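Local structure of cell Inhibiting Factor (CifBp) (Burkholderia pseudomallei, 3GQM) at residues Asp56-Leu61 with Ile122-Ile127; Ala73-Val78 with Asp95-Met100; Ser107-Phe112 with Val149-Asp154; Lys113-Lys118 with Arg263-Asn268. The protein deamidates a specific glutamine side chain of host NEDD8, turning it into glutamate, which abolishes cullin-RING ubiquitin ligase activity and blocks the host cell cycle. All blocks are in the same frame, centred on the assembly; numbering follows the deposited sequence.

Contact 1 (Asp56-Leu61 with Ile122-Ile127)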
loop_
_atom_site.group_PDB
_atom_site.type_symbol
_atom_site.label_atom_id
_atom_site.label_comp_id
_atom_site.label_asym_id
_atom_site.label_seq_id
_atom_site.Cartn_x
_atom_site.Cartn_y
_atom_site.Cartn_z
ATOM N N ASP A 56 5.249 3.976 -11.778
ATOM C CA ASP A 56 6.169 4.523 -10.774
ATOM C C ASP A 56 6.548 5.985 -10.974
ATOM O O ASP A 56 7.538 6.432 -10.406
ATOM C CB ASP A 56 7.428 3.666 -10.654
ATOM C CG ASP A 56 8.193 3.576 -11.969
ATOM O OD1 ASP A 56 9.137 2.779 -12.018
ATOM O OD2 ASP A 56 7.844 4.281 -12.955
ATOM N N ARG A 57 5.778 6.738 -11.753
ATOM C CA ARG A 57 6.028 8.195 -11.812
ATOM C C ARG A 57 5.216 8.835 -10.707
ATOM O O ARG A 57 3.989 8.743 -10.719
ATOM C CB ARG A 57 5.628 8.780 -13.174
ATOM N N TYR A 58 5.867 9.490 -9.760
ATOM C CA TYR A 58 5.155 9.959 -8.558
ATOM C C TYR A 58 5.116 11.471 -8.387
ATOM O O TYR A 58 4.550 11.972 -7.411
ATOM C CB TYR A 58 5.748 9.354 -7.296
ATOM C CG TYR A 58 5.788 7.855 -7.219
ATOM C CD1 TYR A 58 4.627 7.084 -7.308
ATOM C CD2 TYR A 58 6.999 7.199 -7.004
ATOM C CE1 TYR A 58 4.690 5.713 -7.209
ATOM C CE2 TYR A 58 7.065 5.856 -6.907
ATOM C CZ TYR A 58 5.907 5.102 -7.012
ATOM O OH TYR A 58 6.022 3.727 -6.887
ATOM N N ASP A 59 5.743 12.188 -9.321
ATOM C CA ASP A 59 5.841 13.638 -9.271
ATOM C C ASP A 59 4.704 14.271 -10.027
ATOM O O ASP A 59 4.542 15.458 -9.926
ATOM C CB ASP A 59 7.186 14.137 -9.853
ATOM C CG ASP A 59 7.440 13.621 -11.255
ATOM O OD1 ASP A 59 7.732 12.407 -11.401
ATOM O OD2 ASP A 59 7.362 14.418 -12.205
ATOM N N THR A 60 3.954 13.457 -10.780
ATOM C CA THR A 60 2.732 13.767 -11.545
ATOM C C THR A 60 1.468 13.143 -10.877
ATOM O O THR A 60 1.564 12.115 -10.200
ATOM C CB THR A 60 2.868 13.154 -12.923
ATOM O OG1 THR A 60 3.585 14.076 -13.754
ATOM C CG2 THR A 60 1.503 12.850 -13.612
ATOM N N LEU A 61 0.308 13.762 -11.081
ATOM C CA LEU A 61 -0.948 13.304 -10.472
ATOM C C LEU A 61 -1.205 11.933 -10.985
ATOM O O LEU A 61 -1.088 11.714 -12.210
ATOM C CB LEU A 61 -2.142 14.172 -10.889
ATOM C CG LEU A 61 -2.452 15.457 -10.107
ATOM C CD1 LEU A 61 -3.634 16.107 -10.775
ATOM C CD2 LEU A 61 -2.738 15.216 -8.580
ATOM N N ILE A 122 1.326 14.561 -5.319
ATOM C CA ILE A 122 2.050 14.244 -4.088
ATOM C C ILE A 122 2.982 13.061 -4.385
ATOM O O ILE A 122 2.589 12.066 -4.998
ATOM C CB ILE A 122 1.112 13.858 -2.901
ATOM C CG1 ILE A 122 0.104 14.978 -2.588
ATOM C CG2 ILE A 122 1.917 13.586 -1.604
ATOM C CD1 ILE A 122 -1.160 14.456 -1.862
ATOM N N ASP A 123 4.227 13.211 -3.981
ATOM C CA ASP A 123 5.225 12.207 -4.214
ATOM C C ASP A 123 5.488 11.631 -2.861
ATOM O O ASP A 123 6.139 12.276 -2.046
ATOM C CB ASP A 123 6.492 12.847 -4.767
ATOM C CG ASP A 123 7.528 11.824 -5.148
ATOM O OD1 ASP A 123 7.382 10.596 -4.821
ATOM O OD2 ASP A 123 8.461 12.272 -5.810
ATOM N N PRO A 124 4.898 10.449 -2.587
ATOM C CA PRO A 124 5.057 9.812 -1.303
ATOM C C PRO A 124 6.499 9.426 -1.081
ATOM O O PRO A 124 6.849 9.175 0.043
ATOM C CB PRO A 124 4.197 8.554 -1.421
ATOM C CG PRO A 124 4.028 8.343 -2.897
ATOM C CD PRO A 124 4.126 9.627 -3.547
ATOM N N THR A 125 7.337 9.358 -2.123
ATOM C CA THR A 125 8.764 9.034 -1.866
ATOM C C THR A 125 9.551 10.222 -1.292
ATOM O O THR A 125 10.637 10.031 -0.740
ATOM C CB THR A 125 9.508 8.446 -3.097
ATOM O OG1 THR A 125 9.566 9.433 -4.132
ATOM C CG2 THR A 125 8.790 7.245 -3.615
ATOM N N SER A 126 8.979 11.434 -1.383
ATOM C CA SER A 126 9.680 12.647 -0.939
ATOM C C SER A 126 9.079 13.353 0.276
ATOM O O SER A 126 9.723 14.252 0.856
ATOM C CB SER A 126 9.815 13.645 -2.093
ATOM O OG SER A 126 8.544 14.007 -2.588
ATOM N N ILE A 127 7.863 12.978 0.680
ATOM C CA ILE A 127 7.292 13.557 1.894
ATOM C C ILE A 127 8.192 13.323 3.133
ATOM O O ILE A 127 9.093 12.501 3.105
ATOM C CB ILE A 127 5.814 13.095 2.141
ATOM C CG1 ILE A 127 5.712 11.556 2.128
ATOM C CG2 ILE A 127 4.859 13.753 1.120
ATOM C CD1 ILE A 127 4.307 10.994 2.501
#
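Tyr58 and Asp123 meet at about a right angle: the carboxylate of Asp123 comes up beside the root of the tyrosine, with OD1 3.2 Å from Tyr58 CB, and its plane is turned 38° from that of the ring. The Thr125 side chain runs at about a right angle to that of Tyr58 and brings its methyl CG2 to 3.8 Å from Tyr58 CD2, while Pro124 CD packs against Tyr58 CB. Asp123 OD1 is occupied by its own loop. With CG anti to the backbone N (chi1 -175°), the carboxylate folds over the residues that follow and takes Thr125 N at 3.0 Å, closing an Asx turn; Thr125 OG1 adds a 2.6 Å bond to the same OD1. Both donors come from one face of the carboxylate, which fixes its tilt beside the tyrosine. On the backbone side two acceptors crowd together, Tyr58 O and Ile122 O being 3.1 Å apart. Lys113 NZ lies among these oxygens, Thr60 O and the Glu117 carboxylate, and its charge probably offsets this crowding. Both loops thus lie along the flank of helix 104-116, where Tyr58 rests on Leu106 and Asn110, while Ile122 reaches His258 on strand 253-260.

Contact 2 (Ala73-Val78 with Asp95-Met100)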
loop_
_atom_site.group_PDB
_atom_site.type_symbol
_atom_site.label_atom_id
_atom_site.label_comp_id
_atom_site.label_asym_id
_atom_site.label_seq_id
_atom_site.Cartn_x
_atom_site.Cartn_y
_atom_site.Cartn_z
ATOM N N ALA A 73 5.232 4.111 -24.292
ATOM C CA ALA A 73 6.525 4.159 -23.630
ATOM C C ALA A 73 7.097 2.761 -23.502
ATOM O O ALA A 73 8.272 2.547 -23.758
ATOM C CB ALA A 73 6.414 4.848 -22.217
ATOM N N ILE A 74 6.254 1.800 -23.133
ATOM C CA ILE A 74 6.692 0.423 -23.112
ATOM C C ILE A 74 7.098 -0.052 -24.529
ATOM O O ILE A 74 8.149 -0.692 -24.682
ATOM C CB ILE A 74 5.633 -0.528 -22.496
ATOM C CG1 ILE A 74 5.270 -0.086 -21.061
ATOM C CG2 ILE A 74 6.114 -1.977 -22.572
ATOM C CD1 ILE A 74 3.965 -0.724 -20.519
ATOM N N GLU A 75 6.282 0.261 -25.557
ATOM C CA GLU A 75 6.650 -0.128 -26.938
ATOM C C GLU A 75 8.042 0.443 -27.271
ATOM O O GLU A 75 8.933 -0.261 -27.718
ATOM C CB GLU A 75 5.623 0.361 -27.977
ATOM C CG GLU A 75 4.274 -0.348 -27.921
ATOM C CD GLU A 75 3.197 0.325 -28.785
ATOM O OE1 GLU A 75 3.555 0.994 -29.803
ATOM O OE2 GLU A 75 1.987 0.168 -28.443
ATOM N N LYS A 76 8.209 1.729 -27.025
ATOM C CA LYS A 76 9.482 2.380 -27.284
ATOM C C LYS A 76 10.638 1.658 -26.594
ATOM O O LYS A 76 11.647 1.283 -27.232
ATOM C CB LYS A 76 9.406 3.835 -26.856
ATOM C CG LYS A 76 10.675 4.569 -27.188
ATOM C CD LYS A 76 10.734 5.944 -26.558
ATOM C CE LYS A 76 12.230 6.414 -26.496
ATOM N NZ LYS A 76 12.964 5.883 -25.249
ATOM N N SER A 77 10.489 1.419 -25.294
ATOM C CA SER A 77 11.524 0.716 -24.530
ATOM C C SER A 77 11.847 -0.666 -25.145
ATOM O O SER A 77 13.017 -1.101 -25.209
ATOM C CB SER A 77 11.093 0.590 -23.044
ATOM O OG SER A 77 11.791 -0.471 -22.400
ATOM N N VAL A 78 10.815 -1.381 -25.579
ATOM C CA VAL A 78 11.027 -2.726 -26.097
ATOM C C VAL A 78 11.835 -2.624 -27.418
ATOM O O VAL A 78 12.742 -3.422 -27.671
ATOM C CB VAL A 78 9.671 -3.467 -26.294
ATOM C CG1 VAL A 78 9.790 -4.556 -27.355
ATOM C CG2 VAL A 78 9.175 -4.055 -24.986
ATOM N N ASP A 95 7.406 -10.165 -19.844
ATOM C CA ASP A 95 6.690 -9.447 -20.873
ATOM C C ASP A 95 6.274 -8.115 -20.305
ATOM O O ASP A 95 5.366 -8.044 -19.482
ATOM C CB ASP A 95 5.446 -10.194 -21.340
ATOM C CG ASP A 95 4.803 -9.531 -22.550
ATOM O OD1 ASP A 95 4.581 -8.288 -22.543
ATOM O OD2 ASP A 95 4.531 -10.259 -23.523
ATOM N N PRO A 96 6.900 -7.040 -20.787
ATOM C CA PRO A 96 6.637 -5.703 -20.326
ATOM C C PRO A 96 5.211 -5.236 -20.661
ATOM O O PRO A 96 4.797 -4.236 -20.115
ATOM C CB PRO A 96 7.682 -4.864 -21.102
ATOM C CG PRO A 96 7.870 -5.588 -22.312
ATOM C CD PRO A 96 7.791 -7.033 -21.963
ATOM N N PHE A 97 4.464 -5.936 -21.522
ATOM C CA PHE A 97 3.053 -5.531 -21.724
ATOM C C PHE A 97 2.055 -6.176 -20.782
ATOM O O PHE A 97 0.882 -5.819 -20.790
ATOM C CB PHE A 97 2.584 -5.696 -23.179
ATOM C CG PHE A 97 3.347 -4.840 -24.149
ATOM C CD1 PHE A 97 3.047 -3.494 -24.297
ATOM C CD2 PHE A 97 4.382 -5.390 -24.899
ATOM C CE1 PHE A 97 3.765 -2.691 -25.183
ATOM C CE2 PHE A 97 5.097 -4.601 -25.788
ATOM C CZ PHE A 97 4.781 -3.238 -25.927
ATOM N N ALA A 98 2.514 -7.109 -19.971
ATOM C CA ALA A 98 1.609 -7.859 -19.100
ATOM C C ALA A 98 1.068 -6.970 -17.999
ATOM O O ALA A 98 1.643 -5.951 -17.659
ATOM C CB ALA A 98 2.293 -9.090 -18.507
ATOM N N LEU A 99 -0.074 -7.336 -17.462
ATOM C CA LEU A 99 -0.653 -6.510 -16.427
ATOM C C LEU A 99 0.048 -6.894 -15.145
ATOM O O LEU A 99 0.539 -8.014 -14.991
ATOM C CB LEU A 99 -2.163 -6.686 -16.340
ATOM C CG LEU A 99 -2.980 -6.290 -17.582
ATOM C CD1 LEU A 99 -4.346 -5.872 -17.101
ATOM C CD2 LEU A 99 -2.305 -5.156 -18.336
ATOM N N MET A 100 0.158 -5.950 -14.239
ATOM C CA MET A 100 0.950 -6.262 -13.090
ATOM C C MET A 100 0.149 -6.366 -11.801
ATOM O O MET A 100 -0.905 -5.772 -11.683
ATOM C CB MET A 100 2.112 -5.299 -12.989
ATOM C CG MET A 100 1.767 -3.876 -12.699
ATOM S SD MET A 100 3.343 -2.982 -12.739
ATOM C CE MET A 100 4.430 -4.095 -11.809
#
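One face of the Phe97 ring is taken by the branch methyl of Ile74: CG2 stands 3.8 Å from the ring centroid and 20° off the normal, a CH-pi contact displaced toward the CE1 side. At the ring's edge, near its plane, the Glu75 methylene CG lies 3.5 Å from Phe97 CZ, so the glutamate offers its aliphatic part to the ring and crosses it at about a right angle. Ile74 holds CG2 anti to the backbone N, and this places the methyl where it meets both the ring and Pro96, with CG2 3.6 Å from Pro96 CB. One helical turn on, Val78 CG2 presses on Pro96 CG at 3.3 Å, tighter than usual for two carbons. The partners of helix 67-80 are the two central residues of a type I beta turn, Asp95 to Ala98, which carries an Asx turn inside it: Asp95 OD1 accepts Phe97 N at 2.6 Å, nearly in line with its C-O bond. Proline and phenylalanine are therefore presented together to the Ile74-Val78 ridge. Pro96 also packs on Leu84 and Tyr87 of helix 84-91, and Arg51 of helix 47-53 touches Ile74 and donates to Phe97 O.

Contact 3 (Ser107-Phe112 with Val149-Asp154)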
loop_
_atom_site.group_PDB
_atom_site.type_symbol
_atom_site.label_atom_id
_atom_site.label_comp_id
_atom_site.label_asym_id
_atom_site.label_seq_id
_atom_site.Cartn_x
_atom_site.Cartn_y
_atom_site.Cartn_z
ATOM N N SER A 107 2.583 -0.656 -4.553
ATOM C CA SER A 107 1.169 -0.641 -4.132
ATOM C C SER A 107 0.890 0.462 -3.109
ATOM O O SER A 107 -0.060 1.238 -3.278
ATOM C CB SER A 107 0.683 -2.003 -3.609
ATOM O OG SER A 107 1.410 -2.394 -2.417
ATOM N N ALA A 108 1.760 0.589 -2.098
ATOM C CA ALA A 108 1.579 1.595 -1.071
ATOM C C ALA A 108 1.730 3.016 -1.653
ATOM O O ALA A 108 0.937 3.916 -1.324
ATOM C CB ALA A 108 2.578 1.374 0.119
ATOM N N ASN A 109 2.756 3.241 -2.461
ATOM C CA ASN A 109 2.975 4.564 -3.042
ATOM C C ASN A 109 1.771 5.032 -3.904
ATOM O O ASN A 109 1.296 6.124 -3.751
ATOM C CB ASN A 109 4.281 4.591 -3.855
ATOM C CG ASN A 109 5.519 4.643 -2.985
ATOM O OD1 ASN A 109 5.468 4.977 -1.801
ATOM N ND2 ASN A 109 6.625 4.251 -3.551
ATOM N N ASN A 110 1.280 4.168 -4.768
ATOM C CA ASN A 110 0.156 4.496 -5.643
ATOM C C ASN A 110 -1.217 4.600 -4.977
ATOM O O ASN A 110 -1.972 5.532 -5.269
ATOM C CB ASN A 110 0.149 3.528 -6.822
ATOM C CG ASN A 110 1.236 3.905 -7.826
ATOM O OD1 ASN A 110 1.244 5.044 -8.300
ATOM N ND2 ASN A 110 2.211 2.998 -8.078
ATOM N N ILE A 111 -1.537 3.670 -4.066
ATOM C CA ILE A 111 -2.802 3.806 -3.303
ATOM C C ILE A 111 -2.782 5.039 -2.385
ATOM O O ILE A 111 -3.823 5.712 -2.196
ATOM C CB ILE A 111 -3.146 2.510 -2.512
ATOM C CG1 ILE A 111 -3.542 1.388 -3.517
ATOM C CG2 ILE A 111 -4.259 2.812 -1.479
ATOM C CD1 ILE A 111 -3.406 -0.060 -2.957
ATOM N N PHE A 112 -1.611 5.347 -1.837
ATOM C CA PHE A 112 -1.427 6.607 -1.104
ATOM C C PHE A 112 -1.780 7.848 -1.971
ATOM O O PHE A 112 -2.508 8.732 -1.499
ATOM C CB PHE A 112 0.021 6.744 -0.613
ATOM C CG PHE A 112 0.285 7.993 0.234
ATOM C CD1 PHE A 112 0.162 7.935 1.646
ATOM C CD2 PHE A 112 0.647 9.223 -0.386
ATOM C CE1 PHE A 112 0.383 9.066 2.452
ATOM C CE2 PHE A 112 0.897 10.376 0.392
ATOM C CZ PHE A 112 0.763 10.304 1.820
ATOM N N VAL A 149 -4.225 8.795 6.126
ATOM C CA VAL A 149 -3.562 7.548 5.755
ATOM C C VAL A 149 -2.078 7.681 6.128
ATOM O O VAL A 149 -1.511 8.757 5.969
ATOM C CB VAL A 149 -3.770 7.195 4.283
ATOM C CG1 VAL A 149 -3.265 8.328 3.335
ATOM C CG2 VAL A 149 -3.078 5.865 3.963
ATOM N N VAL A 150 -1.496 6.611 6.679
ATOM C CA VAL A 150 -0.112 6.605 7.140
ATOM C C VAL A 150 0.629 5.636 6.277
ATOM O O VAL A 150 0.186 4.504 6.085
ATOM C CB VAL A 150 0.013 6.110 8.586
ATOM C CG1 VAL A 150 1.464 5.977 8.991
ATOM C CG2 VAL A 150 -0.732 7.063 9.548
ATOM N N ILE A 151 1.737 6.086 5.709
ATOM C CA ILE A 151 2.546 5.197 4.884
ATOM C C ILE A 151 3.736 4.773 5.735
ATOM O O ILE A 151 4.429 5.605 6.373
ATOM C CB ILE A 151 2.938 5.829 3.484
ATOM C CG1 ILE A 151 3.804 4.860 2.663
ATOM C CG2 ILE A 151 3.526 7.259 3.660
ATOM C CD1 ILE A 151 3.814 5.141 1.093
ATOM N N VAL A 152 3.962 3.468 5.752
ATOM C CA VAL A 152 4.962 2.927 6.641
ATOM C C VAL A 152 6.053 2.282 5.853
ATOM O O VAL A 152 5.818 1.411 4.978
ATOM C CB VAL A 152 4.331 1.873 7.646
ATOM C CG1 VAL A 152 5.397 1.304 8.630
ATOM C CG2 VAL A 152 3.224 2.506 8.398
ATOM N N ASN A 153 7.258 2.696 6.199
ATOM C CA ASN A 153 8.447 2.111 5.677
ATOM C C ASN A 153 9.179 1.337 6.805
ATOM O O ASN A 153 9.928 1.892 7.602
ATOM C CB ASN A 153 9.314 3.201 5.000
ATOM C CG ASN A 153 10.479 2.604 4.235
ATOM O OD1 ASN A 153 10.948 1.526 4.560
ATOM N ND2 ASN A 153 10.952 3.306 3.226
ATOM N N ASP A 154 8.921 0.034 6.857
ATOM C CA ASP A 154 9.396 -0.814 7.933
ATOM C C ASP A 154 10.658 -1.584 7.604
ATOM O O ASP A 154 10.571 -2.658 6.980
ATOM C CB ASP A 154 8.280 -1.813 8.334
ATOM C CG ASP A 154 8.551 -2.460 9.704
ATOM O OD1 ASP A 154 9.719 -2.931 9.930
ATOM O OD2 ASP A 154 7.606 -2.456 10.548
#
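Where the helix that starts at the inferred active-site Cys104 lies on the central antiparallel sheet, Ala108 and Phe112, one turn apart on helix 104-116, pack on Val149 and Ile151 of strand 147-154. The short axes run nearly antiparallel, at 164°, with a closest approach of 9.4 Å. Phe112 has CG anti to the backbone N (chi1 -177°), which carries its ring across to the strand. There CE1 touches two branches at once, lying 3.8 Å from Val149 CG1 and 3.8 Å from Ile151 CG2. The ring crosses the Ile151 side chain at about a right angle and meets Val149 at a slant. Such helix-on-sheet packing is consistent with the papain-like clan to which the Cif family is assigned, where the nucleophile's helix lies against an antiparallel sheet. The CG1-CD1 branch of Ile151 runs toward the N-terminal part of the helix, where CD1 is 4.1 Å from Ala108 CB and comes within 3.3 Å of Asn109 OD1. That amide oxygen is bonded by Lys160 NZ, so the isoleucine methyl lies beside a polar atom that already has a partner. The side chain of Ala108 is about 6 Å from that of Cys104 and about 7 Å from that of Gln179, both inferred active-site residues. Strands 159-165 and 253-260 flank the strand, and Leu162 packs on both Ile111 and Ile151.

Contact 4 (Lys113-Lys118 with Arg263-Asn268)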
loop_
_atom_site.group_PDB
_atom_site.type_symbol
_atom_site.label_atom_id
_atom_site.label_comp_id
_atom_site.label_asym_id
_atom_site.label_seq_id
_atom_site.Cartn_x
_atom_site.Cartn_y
_atom_site.Cartn_z
ATOM N N LYS A 113 -1.201 7.943 -3.183
ATOM C CA LYS A 113 -1.535 9.020 -4.119
ATOM C C LYS A 113 -3.028 8.983 -4.434
ATOM O O LYS A 113 -3.698 10.038 -4.331
ATOM C CB LYS A 113 -0.699 8.921 -5.414
ATOM C CG LYS A 113 0.814 9.326 -5.208
ATOM C CD LYS A 113 1.654 8.985 -6.480
ATOM C CE LYS A 113 1.151 9.755 -7.753
ATOM N NZ LYS A 113 1.630 11.148 -7.651
ATOM N N LEU A 114 -3.560 7.792 -4.773
ATOM C CA LEU A 114 -5.018 7.671 -5.040
ATOM C C LEU A 114 -5.892 8.251 -3.921
ATOM O O LEU A 114 -6.880 8.934 -4.194
ATOM C CB LEU A 114 -5.452 6.224 -5.292
ATOM C CG LEU A 114 -6.811 5.996 -5.975
ATOM C CD1 LEU A 114 -6.796 6.487 -7.393
ATOM C CD2 LEU A 114 -7.178 4.555 -6.000
ATOM N N MET A 115 -5.527 7.997 -2.676
ATOM C CA MET A 115 -6.348 8.454 -1.552
ATOM C C MET A 115 -6.252 9.974 -1.288
ATOM O O MET A 115 -7.257 10.597 -0.956
ATOM C CB MET A 115 -5.948 7.666 -0.294
ATOM C CG MET A 115 -6.285 6.189 -0.417
ATOM S SD MET A 115 -5.763 5.232 0.999
ATOM C CE MET A 115 -6.696 6.058 2.299
ATOM N N THR A 116 -5.036 10.538 -1.422
ATOM C CA THR A 116 -4.707 11.867 -0.921
ATOM C C THR A 116 -4.755 12.973 -1.969
ATOM O O THR A 116 -4.866 14.116 -1.604
ATOM C CB THR A 116 -3.278 11.899 -0.316
ATOM O OG1 THR A 116 -2.329 11.441 -1.284
ATOM C CG2 THR A 116 -3.187 11.006 0.947
ATOM N N GLU A 117 -4.663 12.655 -3.249
ATOM C CA GLU A 117 -4.500 13.699 -4.291
ATOM C C GLU A 117 -5.830 14.318 -4.707
ATOM O O GLU A 117 -6.869 13.659 -4.720
ATOM C CB GLU A 117 -3.783 13.175 -5.546
ATOM C CG GLU A 117 -2.277 13.067 -5.345
ATOM C CD GLU A 117 -1.520 12.473 -6.531
ATOM O OE1 GLU A 117 -2.132 11.820 -7.424
ATOM O OE2 GLU A 117 -0.276 12.647 -6.540
ATOM N N LYS A 118 -5.768 15.579 -5.085
ATOM C CA LYS A 118 -6.922 16.233 -5.677
ATOM C C LYS A 118 -6.400 16.778 -6.999
ATOM O O LYS A 118 -6.472 16.109 -8.030
ATOM C CB LYS A 118 -7.381 17.338 -4.725
ATOM C CG LYS A 118 -8.800 17.781 -4.864
ATOM C CD LYS A 118 -9.023 18.759 -5.999
ATOM C CE LYS A 118 -10.165 19.714 -5.667
ATOM N NZ LYS A 118 -11.053 19.154 -4.592
ATOM N N ARG A 263 -14.431 11.811 -0.174
ATOM C CA ARG A 263 -15.117 11.870 -1.489
ATOM C C ARG A 263 -14.128 12.007 -2.627
ATOM O O ARG A 263 -14.373 11.500 -3.712
ATOM C CB ARG A 263 -16.105 13.055 -1.575
ATOM C CG ARG A 263 -17.341 12.886 -0.686
ATOM C CD ARG A 263 -18.380 13.992 -1.057
ATOM N NE ARG A 263 -19.506 14.034 -0.131
ATOM C CZ ARG A 263 -20.450 13.090 -0.076
ATOM N NH1 ARG A 263 -21.438 13.206 0.795
ATOM N NH2 ARG A 263 -20.404 12.039 -0.894
ATOM N N GLN A 264 -13.027 12.703 -2.385
ATOM C CA GLN A 264 -11.962 12.841 -3.442
ATOM C C GLN A 264 -11.370 11.491 -3.738
ATOM O O GLN A 264 -11.208 11.130 -4.931
ATOM C CB GLN A 264 -10.843 13.817 -3.020
ATOM C CG GLN A 264 -9.984 14.279 -4.197
ATOM C CD GLN A 264 -10.838 14.775 -5.386
ATOM O OE1 GLN A 264 -11.732 15.587 -5.229
ATOM N NE2 GLN A 264 -10.574 14.256 -6.556
ATOM N N PHE A 265 -11.097 10.725 -2.653
ATOM C CA PHE A 265 -10.643 9.322 -2.786
ATOM C C PHE A 265 -11.578 8.476 -3.681
ATOM O O PHE A 265 -11.144 7.784 -4.624
ATOM C CB PHE A 265 -10.472 8.659 -1.396
ATOM C CG PHE A 265 -10.216 7.142 -1.446
ATOM C CD1 PHE A 265 -9.428 6.567 -2.444
ATOM C CD2 PHE A 265 -10.739 6.307 -0.464
ATOM C CE1 PHE A 265 -9.226 5.196 -2.506
ATOM C CE2 PHE A 265 -10.528 4.918 -0.504
ATOM C CZ PHE A 265 -9.761 4.360 -1.516
ATOM N N GLN A 266 -12.860 8.513 -3.347
ATOM C CA GLN A 266 -13.886 7.788 -4.106
ATOM C C GLN A 266 -13.862 8.259 -5.527
ATOM O O GLN A 266 -13.895 7.472 -6.451
ATOM C CB GLN A 266 -15.258 8.085 -3.527
ATOM C CG GLN A 266 -15.498 7.476 -2.170
ATOM C CD GLN A 266 -16.953 7.661 -1.788
ATOM O OE1 GLN A 266 -17.389 8.768 -1.490
ATOM N NE2 GLN A 266 -17.705 6.590 -1.812
ATOM N N ARG A 267 -13.768 9.559 -5.682
ATOM C CA ARG A 267 -13.758 10.159 -6.996
ATOM C C ARG A 267 -12.514 9.701 -7.801
ATOM O O ARG A 267 -12.646 9.273 -8.958
ATOM C CB ARG A 267 -13.856 11.695 -6.871
ATOM C CG ARG A 267 -14.293 12.356 -8.151
ATOM C CD ARG A 267 -14.685 13.855 -7.932
ATOM N NE ARG A 267 -15.392 14.389 -9.115
ATOM C CZ ARG A 267 -16.681 14.178 -9.443
ATOM N NH1 ARG A 267 -17.511 13.446 -8.702
ATOM N NH2 ARG A 267 -17.153 14.713 -10.551
ATOM N N ASN A 268 -11.331 9.750 -7.205
ATOM C CA ASN A 268 -10.123 9.247 -7.913
ATOM C C ASN A 268 -10.265 7.800 -8.273
ATOM O O ASN A 268 -9.923 7.385 -9.410
ATOM C CB ASN A 268 -8.840 9.458 -7.092
ATOM C CG ASN A 268 -8.536 10.912 -6.852
ATOM O OD1 ASN A 268 -8.962 11.775 -7.637
ATOM N ND2 ASN A 268 -7.773 11.218 -5.763
HETATM O O HOH W 1 -6.597 13.299 -8.085
#
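The last turn of helix 104-116 comes close to helix 262-273, Met115 and Phe265 having their CA atoms 4.6 Å apart. One side-chain amide, that of Asn268, takes two backbone carbonyls and so ties the C-terminal end of helix 104-116 to helix 262-273. Its ND2 donates to Leu114 O in the last turn at 2.9 Å and to Glu117 O just past it at 2.8 Å; both acceptors lie in the amide plane and the bonds are nearly straight, at 172° and 161°, which fixes the amide's rotation. OD1 is held too: it accepts from Gln264 NE2, which comes in above the carbonyl plane, and from a water that also donates to Lys118 O. Next to this polar patch Met115 and Phe265 run side by side. Met115 CG sits over one face of the ring, 3.9 Å from the centroid; SD lies farther out above the same face, 4.9 Å from the centroid, a distant Met-aromatic contact. Leu114 slides past Asn268 in the opposite direction, CD1 3.6 Å from Asn268 CB. Phe265 continues onto Leu37 and Leu114 onto Leu40 of helix 29-42, while Met115 rests on Tyr260 of strand 253-260 and Val149 of strand 147-154.

In the fold
Helix 104-116 ties three contacts together: contact 3 uses its middle, contact 4 its C-terminal end, and contact 1 lies along its flank. Centres of contacts 1 and 3 are about 11 Å apart, those of 1 and 4, and of 3 and 4, about 14 Å; all three pairs touch, and their segments alternate along the chain. Lys113 and Glu117 join contact 1 to contact 4, while Val149 bridges contacts 3 and 4. Contact 2 stands apart, about 21, 25 and 27 Å from contacts 1, 3 and 4 between centres; nested in the loop that contact 1 closes, it ends before contacts 3 and 4 open. The helix of inferred active-site Cys104 thus meets sheet, loops and C-terminal helix.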